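Local atomic coordinates of 5'-Methylthioadenosine Nucleosidase (Arabidopsis thaliana, PDB entry 2H8G), a protein that is a nucleosidase of the phosphorylase superfamily that holds adenine in a pocket. Residues 90-99 with 201-209; 129-140 with 170-179. One frame throughout, in Å; residues are numbered along the deposited sequence.

Contact 1. Residues 90-99 with 201-209; sequences VGTVPASLIT and MEGAAVAYV. With ADE (adenine), chain C.
E202 and G91 make the one hydrogen bond between the two segments: G91 N donates to E202 OE2 over 3.0 Å, nearly straight at 172°, and the carboxylate receives it on its anti lone pair. The glutamate chain folds back at chi2 (85°), which brings OE2 to the turn ahead of helix 92-99 while its CG lies 3.6 Å from A95 CB. G91 and E202 are N-caps, so the bond joins two helix starts.

G91 CA also makes a CA-H...O contact with M201 O. Most of the other side-chain contacts are apolar. T92 CB meets A205 CB at 3.6 Å. T99 and V209 lie alongside each other, their chains running opposite ways, with T99 CG2 3.7 Å from V209 CG1, and the other V209 branch, CG2, lies 3.8 Å from S96 CB. T99 OG1 donates to A95 O of its own helix, 2.7 Å away. M201 touches V90 through CE and faces adenine with CG, 3.6 Å from N3.

The axes of 92-99 and 203-209 approach to 8.2 Å and cross at -30°. Helix 203-212 lies between helix 92-106 and strand 130-138, where A204 touches V136 and F138, while S96 packs on S96 of the second subunit.

Contact 2. Residues 129-140 with 170-179; sequences DVFLVSDVVFHD and LKIGRLSTGD
R174 and D135 form a side-on salt bridge at the corner of strand 130-138. From R174 CB, 3.1 Å from D135 OD1, the chain runs through CG, still close to OD1, to CD, 3.5 Å from the same oxygen. A bend at chi3 (-67°) then turns the guanidinium along the carboxylate: NE reaches D135 OD1 at 2.7 Å and NH2 reaches D135 OD2 at 2.9 Å. Both oxygens lie close to the guanidinium plane, yet the nitrogens come from above the carboxylate plane. NH1 also bonds N194 O and D135 OD2 bonds Q157, both outside the two segments.

From D135 onward the strands pair in parallel, part of the mixed sheet of this phosphorylase-superfamily fold. L175 N donates to D135 O, L175 O accepts V137 N, and T177 N donates to V137 O over 2.8 Å. Before the corner the axes diverge more (56° for 130-133 against 23° for 135-138, each with 171-177); L132 N donates to K171 O, S134 N to G173 O, and a water links V130 O and K171 N. K171 CB sits over one face of the F131 ring, 3.7 Å from its centroid. At the other end D140 OD2 accepts D179 N, 2.8 Å away.

In the fold
From the N terminus, the chain first enters contact 1 at 90-99, the start of helix 92-106. It then runs through strand 110-119 into 129-140, passes helices 148-153 and 162-168, and returns at 170-179, where contact 2 closes its loop. Only after helix 185-193 and strand 198-200 does 201-209 close contact 1, so contact 2 is nested within it. Their centres are about 13 Å apart, but they touch: T92 OG1 and D179 OD1 lie 2.6 Å apart, a probable hydrogen bond, as is that from A204 N to T177 OG1. Thus the paired helix starts are tied to the end of strand 171-177, near adenine, and both contacts reach the second subunit.

Contact 1. Residues 90-99 with 201-209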
loop_
_atom_site.group_PDB
_atom_site.type_symbol
_atom_site.label_atom_id
_atom_site.label_comp_id
_atom_site.label_asym_id
_atom_site.label_seq_id
_atom_site.Cartn_x
_atom_site.Cartn_y
_atom_site.Cartn_z
ATOM N N VAL A 90 -10.174 3.376 2.890
ATOM C CA VAL A 90 -9.259 3.145 3.997
ATOM C C VAL A 90 -8.214 2.081 3.659
ATOM O O VAL A 90 -8.273 1.444 2.612
ATOM C CB VAL A 90 -10.033 2.698 5.269
ATOM C CG1 VAL A 90 -11.015 3.786 5.694
ATOM C CG2 VAL A 90 -10.782 1.398 5.004
ATOM N N GLY A 91 -7.250 1.902 4.555
ATOM C CA GLY A 91 -6.231 0.896 4.321
ATOM C C GLY A 91 -4.877 1.470 3.960
ATOM O O GLY A 91 -4.750 2.646 3.616
ATOM N N THR A 92 -3.862 0.612 4.006
ATOM C CA THR A 92 -2.493 1.035 3.734
ATOM C C THR A 92 -2.193 1.448 2.302
ATOM O O THR A 92 -1.424 2.375 2.077
ATOM C CB THR A 92 -1.479 -0.066 4.146
ATOM O OG1 THR A 92 -1.733 -1.269 3.409
ATOM C CG2 THR A 92 -1.581 -0.343 5.631
ATOM N N VAL A 93 -2.787 0.778 1.325
ATOM C CA VAL A 93 -2.494 1.144 -0.052
ATOM C C VAL A 93 -2.939 2.564 -0.409
ATOM O O VAL A 93 -2.130 3.360 -0.880
ATOM C CB VAL A 93 -3.063 0.095 -1.033
ATOM C CG1 VAL A 93 -3.072 0.635 -2.451
ATOM C CG2 VAL A 93 -2.187 -1.156 -0.974
ATOM N N PRO A 94 -4.217 2.916 -0.178
ATOM C CA PRO A 94 -4.612 4.290 -0.525
ATOM C C PRO A 94 -3.870 5.352 0.293
ATOM O O PRO A 94 -3.544 6.431 -0.216
ATOM C CB PRO A 94 -6.111 4.299 -0.248
ATOM C CG PRO A 94 -6.512 2.891 -0.522
ATOM C CD PRO A 94 -5.398 2.092 0.127
ATOM N N ALA A 95 -3.606 5.051 1.562
ATOM C CA ALA A 95 -2.892 5.990 2.422
ATOM C C ALA A 95 -1.487 6.228 1.887
ATOM O O ALA A 95 -1.005 7.353 1.879
ATOM C CB ALA A 95 -2.820 5.449 3.843
ATOM N N SER A 96 -0.833 5.165 1.435
ATOM C CA SER A 96 0.519 5.309 0.918
ATOM C C SER A 96 0.510 6.135 -0.360
ATOM O O SER A 96 1.394 6.965 -0.568
ATOM C CB SER A 96 1.154 3.930 0.663
ATOM O OG SER A 96 0.646 3.302 -0.502
ATOM N N LEU A 97 -0.499 5.924 -1.203
ATOM C CA LEU A 97 -0.599 6.656 -2.465
ATOM C C LEU A 97 -0.837 8.150 -2.270
ATOM O O LEU A 97 -0.159 8.972 -2.891
ATOM C CB LEU A 97 -1.711 6.071 -3.337
ATOM C CG LEU A 97 -1.499 4.641 -3.833
ATOM C CD1 LEU A 97 -2.788 4.113 -4.428
ATOM C CD2 LEU A 97 -0.378 4.619 -4.859
ATOM N N ILE A 98 -1.783 8.518 -1.411
ATOM C CA ILE A 98 -2.039 9.941 -1.210
ATOM C C ILE A 98 -0.892 10.623 -0.473
ATOM O O ILE A 98 -0.640 11.808 -0.671
ATOM C CB ILE A 98 -3.377 10.200 -0.472
ATOM C CG1 ILE A 98 -3.328 9.672 0.963
ATOM C CG2 ILE A 98 -4.511 9.548 -1.243
ATOM C CD1 ILE A 98 -4.592 9.963 1.752
ATOM N N THR A 99 -0.184 9.878 0.370
ATOM C CA THR A 99 0.953 10.452 1.078
ATOM C C THR A 99 2.052 10.740 0.050
ATOM O O THR A 99 2.652 11.818 0.051
ATOM C CB THR A 99 1.504 9.488 2.150
ATOM O OG1 THR A 99 0.488 9.226 3.122
ATOM C CG2 THR A 99 2.711 10.099 2.845
ATOM N N MET A 201 -5.123 1.241 10.701
ATOM C CA MET A 201 -5.045 0.653 9.375
ATOM C C MET A 201 -4.224 1.422 8.344
ATOM O O MET A 201 -4.192 1.020 7.183
ATOM C CB MET A 201 -6.466 0.427 8.838
ATOM C CG MET A 201 -7.270 -0.577 9.650
ATOM S SD MET A 201 -9.031 -0.609 9.257
ATOM C CE MET A 201 -8.988 -1.248 7.617
ATOM N N GLU A 202 -3.547 2.497 8.753
ATOM C CA GLU A 202 -2.759 3.286 7.793
ATOM C C GLU A 202 -1.379 3.767 8.250
ATOM O O GLU A 202 -0.476 3.923 7.426
ATOM C CB GLU A 202 -3.528 4.540 7.364
ATOM C CG GLU A 202 -4.840 4.325 6.615
ATOM C CD GLU A 202 -6.031 4.114 7.529
ATOM O OE1 GLU A 202 -6.039 4.686 8.644
ATOM O OE2 GLU A 202 -6.970 3.397 7.111
ATOM N N GLY A 203 -1.233 4.027 9.544
ATOM C CA GLY A 203 0.006 4.576 10.079
ATOM C C GLY A 203 1.359 4.141 9.548
ATOM O O GLY A 203 2.141 4.963 9.065
ATOM N N ALA A 204 1.647 2.852 9.634
ATOM C CA ALA A 204 2.945 2.354 9.194
ATOM C C ALA A 204 3.227 2.584 7.714
ATOM O O ALA A 204 4.390 2.686 7.315
ATOM C CB ALA A 204 3.077 0.873 9.534
ATOM N N ALA A 205 2.173 2.656 6.902
ATOM C CA ALA A 205 2.327 2.873 5.469
ATOM C C ALA A 205 2.641 4.343 5.220
ATOM O O ALA A 205 3.454 4.677 4.358
ATOM C CB ALA A 205 1.055 2.467 4.731
ATOM N N VAL A 206 1.989 5.225 5.973
ATOM C CA VAL A 206 2.255 6.651 5.827
ATOM C C VAL A 206 3.710 6.891 6.231
ATOM O O VAL A 206 4.427 7.653 5.574
ATOM C CB VAL A 206 1.323 7.498 6.725
ATOM C CG1 VAL A 206 1.680 8.982 6.602
ATOM C CG2 VAL A 206 -0.133 7.279 6.314
ATOM N N ALA A 207 4.150 6.235 7.305
ATOM C CA ALA A 207 5.529 6.390 7.775
ATOM C C ALA A 207 6.513 5.842 6.748
ATOM O O ALA A 207 7.591 6.408 6.552
ATOM C CB ALA A 207 5.715 5.681 9.117
ATOM N N TYR A 208 6.150 4.744 6.089
ATOM C CA TYR A 208 7.014 4.159 5.069
ATOM C C TYR A 208 7.286 5.175 3.956
ATOM O O TYR A 208 8.434 5.410 3.578
ATOM C CB TYR A 208 6.365 2.906 4.474
ATOM C CG TYR A 208 7.185 2.284 3.373
ATOM C CD1 TYR A 208 8.373 1.614 3.660
ATOM C CD2 TYR A 208 6.803 2.407 2.040
ATOM C CE1 TYR A 208 9.161 1.086 2.649
ATOM C CE2 TYR A 208 7.589 1.880 1.016
ATOM C CZ TYR A 208 8.766 1.222 1.333
ATOM O OH TYR A 208 9.553 0.694 0.339
ATOM N N VAL A 209 6.225 5.788 3.436
ATOM C CA VAL A 209 6.366 6.764 2.362
ATOM C C VAL A 209 7.096 8.019 2.821
ATOM O O VAL A 209 7.953 8.541 2.103
ATOM C CB VAL A 209 4.985 7.163 1.797
ATOM C CG1 VAL A 209 5.142 8.250 0.731
ATOM C CG2 VAL A 209 4.304 5.942 1.216
HETATM N N9 ADE C . -9.723 2.073 13.842
HETATM C C8 ADE C . -10.499 2.212 14.940
HETATM N N7 ADE C . -10.480 1.137 15.763
HETATM C C5 ADE C . -9.634 0.261 15.136
HETATM C C6 ADE C . -9.157 -1.065 15.446
HETATM N N6 ADE C . -9.545 -1.696 16.549
HETATM N N1 ADE C . -8.264 -1.678 14.535
HETATM C C2 ADE C . -7.875 -1.011 13.399
HETATM N N3 ADE C . -8.283 0.262 13.025
HETATM C C4 ADE C . -9.153 0.826 13.942
#

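Contact 2. Residues 129-140 with 170-179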
loop_
_atom_site.group_PDB
_atom_site.type_symbol
_atom_site.label_atom_id
_atom_site.label_comp_id
_atom_site.label_asym_id
_atom_site.label_seq_id
_atom_site.Cartn_x
_atom_site.Cartn_y
_atom_site.Cartn_z
ATOM N N ASP A 129 -8.902 9.175 24.324
ATOM C CA ASP A 129 -7.523 9.641 24.387
ATOM C C ASP A 129 -6.981 9.922 22.994
ATOM O O ASP A 129 -7.235 9.163 22.060
ATOM C CB ASP A 129 -6.601 8.591 25.018
ATOM C CG ASP A 129 -6.807 8.432 26.504
ATOM O OD1 ASP A 129 -7.363 9.348 27.144
ATOM O OD2 ASP A 129 -6.385 7.384 27.035
ATOM N N VAL A 130 -6.242 11.018 22.858
ATOM C CA VAL A 130 -5.611 11.338 21.590
ATOM C C VAL A 130 -4.125 11.177 21.865
ATOM O O VAL A 130 -3.535 11.947 22.623
ATOM C CB VAL A 130 -5.889 12.770 21.123
ATOM C CG1 VAL A 130 -5.191 13.007 19.786
ATOM C CG2 VAL A 130 -7.392 12.989 20.986
ATOM N N PHE A 131 -3.543 10.149 21.258
ATOM C CA PHE A 131 -2.135 9.807 21.423
ATOM C C PHE A 131 -1.190 10.404 20.392
ATOM O O PHE A 131 -1.557 10.612 19.236
ATOM C CB PHE A 131 -1.952 8.288 21.333
ATOM C CG PHE A 131 -2.250 7.542 22.599
ATOM C CD1 PHE A 131 -3.557 7.370 23.047
ATOM C CD2 PHE A 131 -1.212 6.965 23.325
ATOM C CE1 PHE A 131 -3.819 6.631 24.200
ATOM C CE2 PHE A 131 -1.470 6.228 24.471
ATOM C CZ PHE A 131 -2.772 6.060 24.912
ATOM N N LEU A 132 0.043 10.643 20.831
ATOM C CA LEU A 132 1.107 11.107 19.953
ATOM C C LEU A 132 1.900 9.800 19.825
ATOM O O LEU A 132 2.276 9.211 20.835
ATOM C CB LEU A 132 1.963 12.169 20.643
ATOM C CG LEU A 132 3.014 12.860 19.775
ATOM C CD1 LEU A 132 2.334 13.633 18.653
ATOM C CD2 LEU A 132 3.830 13.800 20.645
ATOM N N VAL A 133 2.142 9.335 18.608
ATOM C CA VAL A 133 2.856 8.072 18.417
ATOM C C VAL A 133 4.381 8.176 18.481
ATOM O O VAL A 133 4.965 9.088 17.903
ATOM C CB VAL A 133 2.455 7.436 17.062
ATOM C CG1 VAL A 133 3.307 6.207 16.779
ATOM C CG2 VAL A 133 0.981 7.064 17.087
ATOM N N SER A 134 5.013 7.228 19.173
ATOM C CA SER A 134 6.472 7.190 19.302
ATOM C C SER A 134 7.101 6.530 18.072
ATOM O O SER A 134 7.960 7.113 17.412
ATOM C CB SER A 134 6.875 6.424 20.568
ATOM O OG SER A 134 6.254 5.152 20.633
ATOM N N ASP A 135 6.683 5.301 17.788
ATOM C CA ASP A 135 7.156 4.579 16.614
ATOM C C ASP A 135 6.008 3.739 16.084
ATOM O O ASP A 135 4.983 3.584 16.748
ATOM C CB ASP A 135 8.384 3.703 16.918
ATOM C CG ASP A 135 8.189 2.793 18.110
ATOM O OD1 ASP A 135 7.037 2.452 18.436
ATOM O OD2 ASP A 135 9.211 2.399 18.711
ATOM N N VAL A 136 6.182 3.200 14.886
ATOM C CA VAL A 136 5.125 2.433 14.254
ATOM C C VAL A 136 5.640 1.166 13.587
ATOM O O VAL A 136 6.773 1.116 13.120
ATOM C CB VAL A 136 4.403 3.319 13.214
ATOM C CG1 VAL A 136 5.377 3.719 12.105
ATOM C CG2 VAL A 136 3.189 2.602 12.667
ATOM N N VAL A 137 4.795 0.144 13.563
ATOM C CA VAL A 137 5.124 -1.138 12.956
ATOM C C VAL A 137 3.887 -1.712 12.273
ATOM O O VAL A 137 2.778 -1.202 12.465
ATOM C CB VAL A 137 5.572 -2.176 14.024
ATOM C CG1 VAL A 137 6.842 -1.713 14.707
ATOM C CG2 VAL A 137 4.468 -2.384 15.055
ATOM N N PHE A 138 4.094 -2.754 11.468
ATOM C CA PHE A 138 2.996 -3.482 10.813
ATOM C C PHE A 138 2.865 -4.802 11.571
ATOM O O PHE A 138 3.875 -5.367 11.989
ATOM C CB PHE A 138 3.312 -3.884 9.366
ATOM C CG PHE A 138 3.321 -2.756 8.377
ATOM C CD1 PHE A 138 4.501 -2.095 8.075
ATOM C CD2 PHE A 138 2.161 -2.401 7.694
ATOM C CE1 PHE A 138 4.535 -1.102 7.097
ATOM C CE2 PHE A 138 2.182 -1.410 6.718
ATOM C CZ PHE A 138 3.369 -0.761 6.416
ATOM N N HIS A 139 1.644 -5.303 11.732
ATOM C CA HIS A 139 1.461 -6.595 12.392
ATOM C C HIS A 139 0.930 -7.659 11.434
ATOM O O HIS A 139 0.806 -8.821 11.817
ATOM C CB HIS A 139 0.531 -6.492 13.613
ATOM C CG HIS A 139 -0.769 -5.797 13.346
ATOM N ND1 HIS A 139 -1.827 -6.393 12.690
ATOM C CD2 HIS A 139 -1.181 -4.550 13.667
ATOM C CE1 HIS A 139 -2.835 -5.538 12.620
ATOM N NE2 HIS A 139 -2.468 -4.413 13.205
ATOM N N ASP A 140 0.640 -7.286 10.188
ATOM C CA ASP A 140 0.104 -8.248 9.230
ATOM C C ASP A 140 0.933 -8.488 7.969
ATOM O O ASP A 140 0.403 -8.924 6.944
ATOM C CB ASP A 140 -1.328 -7.852 8.841
ATOM C CG ASP A 140 -1.388 -6.580 8.009
ATOM O OD1 ASP A 140 -0.398 -5.818 7.986
ATOM O OD2 ASP A 140 -2.450 -6.340 7.385
ATOM N N LEU A 170 0.231 14.912 25.758
ATOM C CA LEU A 170 -0.531 13.835 25.157
ATOM C C LEU A 170 0.123 12.529 25.572
ATOM O O LEU A 170 1.328 12.489 25.829
ATOM C CB LEU A 170 -0.506 13.960 23.630
ATOM C CG LEU A 170 -1.087 15.249 23.044
ATOM C CD1 LEU A 170 -0.896 15.266 21.532
ATOM C CD2 LEU A 170 -2.563 15.345 23.397
ATOM N N LYS A 171 -0.670 11.471 25.673
ATOM C CA LYS A 171 -0.118 10.168 26.009
ATOM C C LYS A 171 0.649 9.717 24.776
ATOM O O LYS A 171 0.377 10.179 23.668
ATOM C CB LYS A 171 -1.235 9.177 26.321
ATOM C CG LYS A 171 -2.038 9.547 27.553
ATOM C CD LYS A 171 -3.248 8.650 27.706
ATOM C CE LYS A 171 -4.198 9.214 28.749
ATOM N NZ LYS A 171 -3.571 9.287 30.091
ATOM N N ILE A 172 1.619 8.834 24.965
ATOM C CA ILE A 172 2.405 8.344 23.845
ATOM C C ILE A 172 2.452 6.821 23.869
ATOM O O ILE A 172 2.238 6.194 24.905
ATOM C CB ILE A 172 3.846 8.917 23.881
ATOM C CG1 ILE A 172 4.569 8.595 22.570
ATOM C CG2 ILE A 172 4.599 8.353 25.068
ATOM C CD1 ILE A 172 5.873 9.355 22.366
ATOM N N GLY A 173 2.705 6.229 22.710
ATOM C CA GLY A 173 2.779 4.786 22.625
ATOM C C GLY A 173 3.099 4.355 21.215
ATOM O O GLY A 173 3.128 5.179 20.299
ATOM N N ARG A 174 3.358 3.065 21.046
ATOM C CA ARG A 174 3.667 2.506 19.738
ATOM C C ARG A 174 2.363 2.164 19.027
ATOM O O ARG A 174 1.390 1.746 19.658
ATOM C CB ARG A 174 4.529 1.242 19.892
ATOM C CG ARG A 174 4.626 0.398 18.631
ATOM C CD ARG A 174 5.621 -0.741 18.792
ATOM N NE ARG A 174 6.985 -0.239 18.918
ATOM C CZ ARG A 174 8.053 -1.011 19.091
ATOM N NH1 ARG A 174 7.918 -2.328 19.161
ATOM N NH2 ARG A 174 9.257 -0.464 19.180
ATOM N N LEU A 175 2.361 2.356 17.709
ATOM C CA LEU A 175 1.212 2.083 16.860
ATOM C C LEU A 175 1.494 0.858 15.988
ATOM O O LEU A 175 2.583 0.730 15.431
ATOM C CB LEU A 175 0.946 3.291 15.951
ATOM C CG LEU A 175 -0.111 3.125 14.850
ATOM C CD1 LEU A 175 -1.460 2.845 15.477
ATOM C CD2 LEU A 175 -0.171 4.387 13.991
ATOM N N SER A 176 0.517 -0.037 15.875
ATOM C CA SER A 176 0.663 -1.228 15.045
ATOM C C SER A 176 -0.426 -1.170 13.977
ATOM O O SER A 176 -1.623 -1.066 14.289
ATOM C CB SER A 176 0.538 -2.493 15.898
ATOM O OG SER A 176 0.903 -3.632 15.138
ATOM N N THR A 177 0.011 -1.233 12.724
ATOM C CA THR A 177 -0.849 -1.130 11.554
ATOM C C THR A 177 -1.111 -2.442 10.832
ATOM O O THR A 177 -0.223 -3.283 10.709
ATOM C CB THR A 177 -0.203 -0.160 10.533
ATOM O OG1 THR A 177 -0.082 1.136 11.132
ATOM C CG2 THR A 177 -1.018 -0.078 9.246
ATOM N N GLY A 178 -2.335 -2.590 10.336
ATOM C CA GLY A 178 -2.714 -3.760 9.570
ATOM C C GLY A 178 -3.929 -3.388 8.741
ATOM O O GLY A 178 -4.653 -2.458 9.098
ATOM N N ASP A 179 -4.180 -4.102 7.652
ATOM C CA ASP A 179 -5.332 -3.769 6.824
ATOM C C ASP A 179 -6.668 -4.358 7.240
ATOM O O ASP A 179 -7.642 -4.262 6.492
ATOM C CB ASP A 179 -5.056 -4.119 5.368
ATOM C CG ASP A 179 -4.200 -3.083 4.697
ATOM O OD1 ASP A 179 -2.971 -3.276 4.615
ATOM O OD2 ASP A 179 -4.763 -2.056 4.269
HETATM O O HOH W 1 -3.548 11.949 25.348
HETATM O O HOH W 2 -0.648 -3.761 6.185
#